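Local coordinates for phosphatase YwpJ (Bacillus subtilis, PDB 1NRW), which dephosphorylates phosphorylated five- and six-carbon sugars and nucleoside monophosphates in vitro, and flavin mononucleotide to a lesser extent, with magnesium as cofactor, at residues His48-Ser53 with Ser110-Pro115; Lys61-Ser66 with His73-Arg78; His82-Lys87 with Pro169-Asn174. All coordinates share one frame; numbering follows the deposited sequence.

Interaction 1 of 3, residues His48-Ser53 with Ser110-Pro115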
# COMPACT_ATOMS: atom_id res chain seq x y z
N HIS A 48 -0.34 2.41 8.85
CA HIS A 48 0.01 3.80 9.07
C HIS A 48 1.36 3.92 9.80
O HIS A 48 2.17 4.77 9.47
CB HIS A 48 -1.10 4.50 9.88
CG HIS A 48 -0.79 5.91 10.26
ND1 HIS A 48 -0.68 6.93 9.33
CD2 HIS A 48 -0.56 6.48 11.47
CE1 HIS A 48 -0.40 8.06 9.96
NE2 HIS A 48 -0.32 7.81 11.25
N PHE A 49 1.59 3.05 10.79
CA PHE A 49 2.85 3.12 11.52
C PHE A 49 4.07 2.74 10.68
O PHE A 49 5.19 3.14 11.00
CB PHE A 49 2.78 2.29 12.82
CG PHE A 49 2.25 0.89 12.64
CD1 PHE A 49 2.98 -0.08 11.96
CD2 PHE A 49 1.03 0.53 13.20
CE1 PHE A 49 2.50 -1.38 11.85
CE2 PHE A 49 0.54 -0.77 13.09
CZ PHE A 49 1.28 -1.73 12.41
N ASP A 50 3.85 1.99 9.60
CA ASP A 50 4.95 1.61 8.71
C ASP A 50 5.38 2.87 7.96
O ASP A 50 6.57 3.09 7.70
CB ASP A 50 4.52 0.56 7.68
CG ASP A 50 4.37 -0.82 8.27
OD1 ASP A 50 5.17 -1.19 9.15
OD2 ASP A 50 3.45 -1.55 7.84
N VAL A 51 4.41 3.70 7.60
CA VAL A 51 4.71 4.94 6.89
C VAL A 51 5.41 5.91 7.83
O VAL A 51 6.38 6.55 7.46
CB VAL A 51 3.42 5.60 6.33
CG1 VAL A 51 3.78 6.87 5.57
CG2 VAL A 51 2.68 4.63 5.43
N MSE A 52 4.90 6.01 9.06
CA MSE A 52 5.48 6.91 10.06
C MSE A 52 6.93 6.56 10.38
O MSE A 52 7.75 7.44 10.63
CB MSE A 52 4.65 6.87 11.34
CG MSE A 52 3.22 7.30 11.14
SE MSE A 52 3.10 9.16 10.62
CE MSE A 52 3.21 8.98 8.72
N SER A 53 7.26 5.27 10.38
CA SER A 53 8.62 4.84 10.67
C SER A 53 9.59 5.40 9.64
O SER A 53 10.75 5.68 9.95
CB SER A 53 8.71 3.32 10.71
OG SER A 53 7.97 2.80 11.80
N SER A 110 -3.86 -1.80 16.20
CA SER A 110 -2.70 -2.02 17.07
C SER A 110 -1.42 -2.48 16.39
O SER A 110 -0.35 -1.92 16.63
CB SER A 110 -3.09 -3.02 18.17
OG SER A 110 -3.71 -4.16 17.61
N ALA A 111 -1.51 -3.50 15.55
CA ALA A 111 -0.33 -4.01 14.86
C ALA A 111 -0.70 -4.89 13.68
O ALA A 111 -1.86 -4.99 13.30
CB ALA A 111 0.55 -4.78 15.84
N ILE A 112 0.32 -5.53 13.11
CA ILE A 112 0.13 -6.44 11.99
C ILE A 112 0.33 -7.83 12.56
O ILE A 112 1.46 -8.22 12.87
CB ILE A 112 1.18 -6.20 10.88
CG1 ILE A 112 1.17 -4.73 10.46
CG2 ILE A 112 0.87 -7.08 9.68
CD1 ILE A 112 2.28 -4.38 9.49
N TYR A 113 -0.75 -8.58 12.72
CA TYR A 113 -0.68 -9.92 13.28
C TYR A 113 -0.31 -10.95 12.22
O TYR A 113 -0.78 -10.88 11.09
CB TYR A 113 -2.01 -10.28 13.92
CG TYR A 113 -2.31 -9.45 15.14
CD1 TYR A 113 -1.63 -9.69 16.34
CD2 TYR A 113 -3.23 -8.40 15.09
CE1 TYR A 113 -1.86 -8.90 17.46
CE2 TYR A 113 -3.46 -7.60 16.21
CZ TYR A 113 -2.77 -7.86 17.39
OH TYR A 113 -2.99 -7.07 18.49
N THR A 114 0.53 -11.90 12.61
CA THR A 114 0.96 -12.94 11.68
C THR A 114 1.58 -14.11 12.42
O THR A 114 2.19 -13.94 13.48
CB THR A 114 2.01 -12.39 10.67
OG1 THR A 114 2.44 -13.45 9.81
CG2 THR A 114 3.22 -11.83 11.40
N PRO A 115 1.40 -15.33 11.89
CA PRO A 115 1.96 -16.54 12.51
C PRO A 115 3.31 -16.90 11.86
O PRO A 115 3.97 -17.85 12.29
CB PRO A 115 0.89 -17.58 12.23
CG PRO A 115 0.43 -17.19 10.85
CD PRO A 115 0.35 -15.68 10.93
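Phe-49 and Ile-112 meet at the seam between the two domains of this HAD-type phosphatase: the phenyl ring leaves the first turn of helix 48-55 in the core, while the isoleucine opens strand 112-114 of the inserted cap, as in other Cof-family enzymes. The contact illustrates how core and cap can touch through a small apolar patch: 155 Å² is buried and no hydrogen bond crosses.

Phe-49 was modelled in two conformers, and the ring contacts given here belong to one of them. In that one, CG stands between the backbone N and the carbonyl carbon (chi1 49°), which throws the ring out from the helix toward the cap. CZ leads, with CG1 of Ile-112 at 3.6 Å, lying at the ring edge and near its plane. CZ also comes to 3.7 Å from CA of Ala-111, and CE2 to 3.8 Å from O of Ser-110, both obliquely. The ring tip thus meets backbone as well as side chain.

Ile-112 has CG1 anti to its carbonyl carbon and continues extended (chi2 173°), carrying CD1 past the ring. That methyl lies 3.8 Å from CE1 of Phe-49 and 3.5 Å from OD2 of Asp-50. OD2 accepts a hydrogen bond from N of Ala-47, the residue just before the helix; the isoleucine methyl only packs against it. Within the helix, O of Phe-49 accepts hydrogen bonds from both N and OG of Ser-53, from opposite faces of its carbonyl plane.

On the cap side, Ile-112 and Thr-114 both hydrogen-bond through their backbones to Ala-155 of the parallel strand 154-156, and Ile-112 packs on Phe-107 of strand 103-108; on the core side, Val-51 of helix 48-55 rests on Val-64 of strand 63-66.

Interaction 2 of 3, residues Lys61-Ser66 with His73-Arg78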
# COMPACT_ATOMS: atom_id res chain seq x y z
N LYS A 61 5.54 15.10 6.73
CA LYS A 61 4.17 14.98 7.21
C LYS A 61 3.20 15.18 6.06
O LYS A 61 3.10 16.27 5.49
CB LYS A 61 3.88 16.03 8.29
CG LYS A 61 4.62 15.80 9.59
CD LYS A 61 4.20 16.81 10.64
CE LYS A 61 4.82 16.50 12.00
NZ LYS A 61 4.38 17.47 13.04
N THR A 62 2.48 14.12 5.71
CA THR A 62 1.51 14.18 4.62
C THR A 62 0.25 13.46 5.06
O THR A 62 0.23 12.82 6.11
CB THR A 62 2.02 13.42 3.37
OG1 THR A 62 2.06 12.01 3.66
CG2 THR A 62 3.41 13.88 2.97
N TRP A 63 -0.80 13.56 4.25
CA TRP A 63 -2.00 12.80 4.55
C TRP A 63 -1.53 11.38 4.26
O TRP A 63 -0.65 11.17 3.42
CB TRP A 63 -3.14 13.13 3.59
CG TRP A 63 -3.74 14.48 3.79
CD1 TRP A 63 -3.28 15.66 3.31
CD2 TRP A 63 -4.91 14.78 4.57
NE1 TRP A 63 -4.08 16.70 3.74
CE2 TRP A 63 -5.09 16.18 4.51
CE3 TRP A 63 -5.81 14.01 5.31
CZ2 TRP A 63 -6.15 16.83 5.16
CZ3 TRP A 63 -6.87 14.66 5.96
CH2 TRP A 63 -7.02 16.06 5.88
N VAL A 64 -2.11 10.40 4.95
CA VAL A 64 -1.73 9.02 4.73
C VAL A 64 -2.93 8.11 4.59
O VAL A 64 -3.79 8.05 5.48
CB VAL A 64 -0.88 8.46 5.90
CG1 VAL A 64 -0.52 6.99 5.62
CG2 VAL A 64 0.38 9.29 6.08
N ILE A 65 -2.99 7.42 3.46
CA ILE A 65 -4.04 6.44 3.21
C ILE A 65 -3.29 5.12 3.40
O ILE A 65 -2.29 4.86 2.72
CB ILE A 65 -4.57 6.55 1.77
CG1 ILE A 65 -5.38 7.85 1.63
CG2 ILE A 65 -5.43 5.33 1.43
CD1 ILE A 65 -5.86 8.13 0.23
N SER A 66 -3.74 4.31 4.34
CA SER A 66 -3.08 3.04 4.61
C SER A 66 -4.04 1.85 4.56
O SER A 66 -5.24 2.03 4.38
CB SER A 66 -2.38 3.09 5.98
OG SER A 66 -3.29 3.39 7.03
N HIS A 73 -5.43 9.13 7.63
CA HIS A 73 -4.94 10.00 8.69
C HIS A 73 -4.48 11.31 8.04
O HIS A 73 -4.08 11.32 6.87
CB HIS A 73 -3.72 9.40 9.43
CG HIS A 73 -4.06 8.33 10.41
ND1 HIS A 73 -4.16 7.00 10.06
CD2 HIS A 73 -4.27 8.38 11.75
CE1 HIS A 73 -4.42 6.28 11.14
NE2 HIS A 73 -4.49 7.10 12.18
N ASP A 74 -4.54 12.41 8.78
CA ASP A 74 -4.08 13.68 8.24
C ASP A 74 -2.59 13.82 8.55
O ASP A 74 -2.00 12.94 9.19
CB ASP A 74 -4.92 14.85 8.78
CG ASP A 74 -4.55 15.28 10.19
OD1 ASP A 74 -3.61 14.72 10.80
OD2 ASP A 74 -5.22 16.21 10.69
N PRO A 75 -1.95 14.91 8.10
CA PRO A 75 -0.52 15.13 8.34
C PRO A 75 -0.04 15.03 9.79
O PRO A 75 1.09 14.60 10.05
CB PRO A 75 -0.29 16.52 7.75
CG PRO A 75 -1.24 16.54 6.60
CD PRO A 75 -2.50 15.98 7.24
N GLU A 76 -0.88 15.44 10.73
CA GLU A 76 -0.52 15.40 12.14
C GLU A 76 -0.92 14.09 12.82
O GLU A 76 -0.77 13.95 14.03
CB GLU A 76 -1.13 16.58 12.89
CG GLU A 76 -0.54 17.93 12.52
CD GLU A 76 0.96 17.97 12.74
OE1 GLU A 76 1.43 17.60 13.84
OE2 GLU A 76 1.69 18.39 11.80
N GLY A 77 -1.45 13.15 12.04
CA GLY A 77 -1.84 11.88 12.60
C GLY A 77 -3.27 11.79 13.12
O GLY A 77 -3.61 10.84 13.82
N ARG A 78 -4.10 12.78 12.81
CA ARG A 78 -5.49 12.74 13.25
C ARG A 78 -6.22 11.74 12.36
O ARG A 78 -6.04 11.73 11.14
CB ARG A 78 -6.16 14.10 13.10
CG ARG A 78 -5.48 15.22 13.85
CD ARG A 78 -6.35 16.47 13.85
NE ARG A 78 -5.67 17.61 14.46
CZ ARG A 78 -4.73 18.33 13.85
NH1 ARG A 78 -4.37 18.02 12.61
NH2 ARG A 78 -4.15 19.34 14.49
O HOH W 1 2.06 12.27 8.45
O HOH W 2 -3.44 6.08 7.41
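Val-64 and His-73 form an antiparallel hydrogen-bonded pair: Val-64 N donates to His-73 O at 2.9 Å (171°), and His-73 N returns the bond to Val-64 O at 2.9 Å. The carbonyl of Val-64 is used twice, since a water 2.8 Å from Val-64 O also bonds Ser-66 OG and His-73 ND1. Beyond the paired residues, a second water donates to both Thr-62 O and Pro-75 O.

The turn after strand 71-73 satisfies many of its own polar groups. In this type I turn (Asp-74 to Gly-77), Gly-77 N donates to Asp-74 O, and Asp-74 N to Arg-78 O. Asp-74 OD1 accepts Arg-78 N from above the carboxylate plane, at 2.8 Å, and Glu-76 N weakly, while OD2 pairs with Arg-78 NH1 on its syn side. Lys-61, extended beyond CG, brings NZ to 3.1 Å from OE1 and OE2 of Glu-76, using a syn lone pair of each.

Against one face of the Trp-63 indole lie Pro-75 CD, 3.7 Å from the five-membered centroid, and Asp-74 CB over the six-membered ring. Trp-63 NE1 is hydrogen-bonded to OE1 of Glu-39 on strand 39-43. A leucine in place of Trp-63 would probably leave Glu-39 without its indole N-H and open a gap beneath Pro-75.

Strand 63-66 lies between strands 71-73 and 39-43; Trp-63 meets Tyr-80 edge-to-face and touches Leu-224 of helix 217-227.

Interaction 3 of 3, residues His82-Lys87 with Pro169-Asn174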
# COMPACT_ATOMS: atom_id res chain seq x y z
N HIS A 82 -11.87 4.85 9.14
CA HIS A 82 -11.45 3.46 9.23
C HIS A 82 -12.62 2.62 8.70
O HIS A 82 -13.76 2.74 9.15
CB HIS A 82 -10.95 3.05 10.64
CG HIS A 82 -11.99 3.03 11.73
ND1 HIS A 82 -11.66 3.20 13.05
CD2 HIS A 82 -13.32 2.80 11.70
CE1 HIS A 82 -12.74 3.08 13.80
NE2 HIS A 82 -13.77 2.83 13.00
N GLU A 83 -12.31 1.82 7.68
CA GLU A 83 -13.29 1.00 6.98
C GLU A 83 -12.89 -0.43 7.27
O GLU A 83 -11.90 -0.92 6.74
CB GLU A 83 -13.24 1.27 5.48
CG GLU A 83 -14.36 0.63 4.67
CD GLU A 83 -15.71 1.27 4.93
OE1 GLU A 83 -15.79 2.51 5.02
OE2 GLU A 83 -16.71 0.52 5.03
N THR A 84 -13.67 -1.10 8.10
CA THR A 84 -13.36 -2.47 8.50
C THR A 84 -14.01 -3.58 7.71
O THR A 84 -15.03 -3.40 7.04
CB THR A 84 -13.72 -2.69 9.98
OG1 THR A 84 -15.13 -2.50 10.15
CG2 THR A 84 -12.97 -1.71 10.87
N ILE A 85 -13.38 -4.75 7.79
CA ILE A 85 -13.87 -5.96 7.14
C ILE A 85 -14.79 -6.60 8.19
O ILE A 85 -14.40 -6.72 9.35
CB ILE A 85 -12.72 -6.96 6.85
CG1 ILE A 85 -11.73 -6.35 5.86
CG2 ILE A 85 -13.29 -8.27 6.30
CD1 ILE A 85 -10.43 -7.15 5.74
N ASP A 86 -15.99 -6.99 7.78
CA ASP A 86 -16.93 -7.63 8.70
C ASP A 86 -16.19 -8.76 9.40
O ASP A 86 -15.54 -9.57 8.75
CB ASP A 86 -18.13 -8.17 7.93
CG ASP A 86 -19.10 -8.93 8.81
OD1 ASP A 86 -18.76 -10.05 9.25
OD2 ASP A 86 -20.20 -8.41 9.08
N LYS A 87 -16.31 -8.83 10.72
CA LYS A 87 -15.62 -9.86 11.50
C LYS A 87 -15.88 -11.30 11.08
O LYS A 87 -14.96 -12.12 11.11
CB LYS A 87 -15.91 -9.69 12.99
CG LYS A 87 -15.13 -8.55 13.62
CD LYS A 87 -15.21 -8.58 15.13
CE LYS A 87 -14.29 -7.53 15.74
NZ LYS A 87 -14.62 -6.15 15.27
N PRO A 169 -11.11 -5.01 21.81
CA PRO A 169 -11.43 -4.42 20.51
C PRO A 169 -10.32 -4.64 19.48
O PRO A 169 -9.16 -4.33 19.73
CB PRO A 169 -11.62 -2.94 20.83
CG PRO A 169 -12.11 -2.97 22.24
CD PRO A 169 -11.21 -4.00 22.88
N ILE A 170 -10.69 -5.18 18.32
CA ILE A 170 -9.73 -5.42 17.25
C ILE A 170 -10.41 -5.30 15.89
O ILE A 170 -11.30 -6.09 15.55
CB ILE A 170 -9.08 -6.82 17.36
CG1 ILE A 170 -8.14 -7.06 16.18
CG2 ILE A 170 -10.16 -7.89 17.42
CD1 ILE A 170 -7.43 -8.40 16.20
N ASP A 171 -10.01 -4.29 15.12
CA ASP A 171 -10.59 -4.06 13.81
C ASP A 171 -9.68 -4.63 12.73
O ASP A 171 -8.46 -4.54 12.83
CB ASP A 171 -10.79 -2.56 13.58
CG ASP A 171 -11.79 -1.95 14.55
OD1 ASP A 171 -12.95 -2.42 14.59
OD2 ASP A 171 -11.41 -1.01 15.27
N PHE A 172 -10.30 -5.21 11.71
CA PHE A 172 -9.57 -5.81 10.59
C PHE A 172 -9.66 -4.85 9.41
O PHE A 172 -10.75 -4.58 8.91
CB PHE A 172 -10.19 -7.16 10.24
CG PHE A 172 -10.12 -8.16 11.36
CD1 PHE A 172 -8.92 -8.80 11.66
CD2 PHE A 172 -11.24 -8.45 12.14
CE1 PHE A 172 -8.83 -9.71 12.72
CE2 PHE A 172 -11.16 -9.35 13.20
CZ PHE A 172 -9.95 -9.98 13.49
N TYR A 173 -8.52 -4.35 8.96
CA TYR A 173 -8.50 -3.40 7.85
C TYR A 173 -8.07 -3.98 6.51
O TYR A 173 -8.69 -3.70 5.48
CB TYR A 173 -7.57 -2.23 8.17
CG TYR A 173 -7.92 -1.47 9.43
CD1 TYR A 173 -9.23 -1.05 9.68
CD2 TYR A 173 -6.94 -1.17 10.37
CE1 TYR A 173 -9.54 -0.34 10.83
CE2 TYR A 173 -7.24 -0.46 11.53
CZ TYR A 173 -8.55 -0.05 11.75
OH TYR A 173 -8.84 0.66 12.89
N ASN A 174 -7.01 -4.78 6.51
CA ASN A 174 -6.50 -5.34 5.27
C ASN A 174 -5.84 -6.67 5.61
O ASN A 174 -5.21 -6.80 6.67
CB ASN A 174 -5.48 -4.36 4.67
CG ASN A 174 -5.07 -4.69 3.24
OD1 ASN A 174 -5.86 -5.23 2.46
ND2 ASN A 174 -3.84 -4.34 2.88
O HOH W 3 -11.21 -2.94 5.04
O HOH W 4 -13.21 -5.68 11.67
O HOH W 5 -14.52 -4.22 13.33
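Ile-85 and Phe-172 join the chain that leaves the core, between strand 79-82 and helix 87-99, to residues 169-174, which run into strand 172-178 of the cap. The connection is a worked example of an interface held by both direct and water-mediated bonds.

Among direct bonds, Ile-85 N donates to Phe-172 O at 2.9 Å, straight (163°) and nearly along the C=O axis. The same oxygen also takes a CA-H contact from Thr-84 CA. Farther along, Lys-87 bends at its last torsion (chi4 58°) to bring NZ within a weak hydrogen bond, 3.3 Å, of Ile-170 O.

Waters supply the rest of the polar matching. One donates to both Glu-83 O and Tyr-173 O; another donates to Ile-85 O and accepts from Phe-172 N. A third bridges Lys-87 NZ and Asp-171 OD1, lying 2.7 Å from NZ. These two opposite charges stand 4.1 Å apart, NZ to OD1, beyond a salt bridge, so the water completes their link.

Van der Waals contacts accompany these bonds. Thr-84 CG2 touches Asp-171 CB at 3.6 Å and Tyr-173 CE1 at 3.7 Å. His-82 CB lies obliquely against Tyr-173 CE1, with Glu-83 O at the edge of that ring. Ile-85 CB lies 4.2 Å from Phe-172 CB. Lys-87 CG comes to the edge of the Phe-172 ring, 4.1 Å from CE2, the two side chains crossing at about a right angle.

Tyr-173 and Asn-174 form a classic β-bulge opposite Phe-107 of strand 103-108. Asn-174 ND2 bonds Glu-209 of strand 207-212 and O of Gly-45 in the core, Phe-172 packs on Val-106 and on Ala-90 of helix 87-99, and Asp-86 caps the N-terminus of that helix through the backbone N of Lys-88.

Interaction 2 lies within the core sheet, while interactions 1 and 3 join core elements or the linker to the cap. Interactions 1 and 2, centres about 15 Å apart, share stacked His-48 and His-73 rings, His-48 CG lying 3.6 Å from His-73 ND1. Interactions 1 and 3, about 14 Å apart, touch where Tyr-113 CE2 lies 4.0 Å from Ile-170 CD1. Interaction 2 precedes interaction 3, strand 79-82 leading between them, centres about 19 Å apart. None supplies a ligand of the calcium, about 12 Å from the Asn-174 side chain. That side chain lies about 4 Å from Gly-45 and about 7 Å from that of Asn-243, both phosphate-binding; Val-64 is about 5 Å from phosphate-binding Thr-44, between side chains.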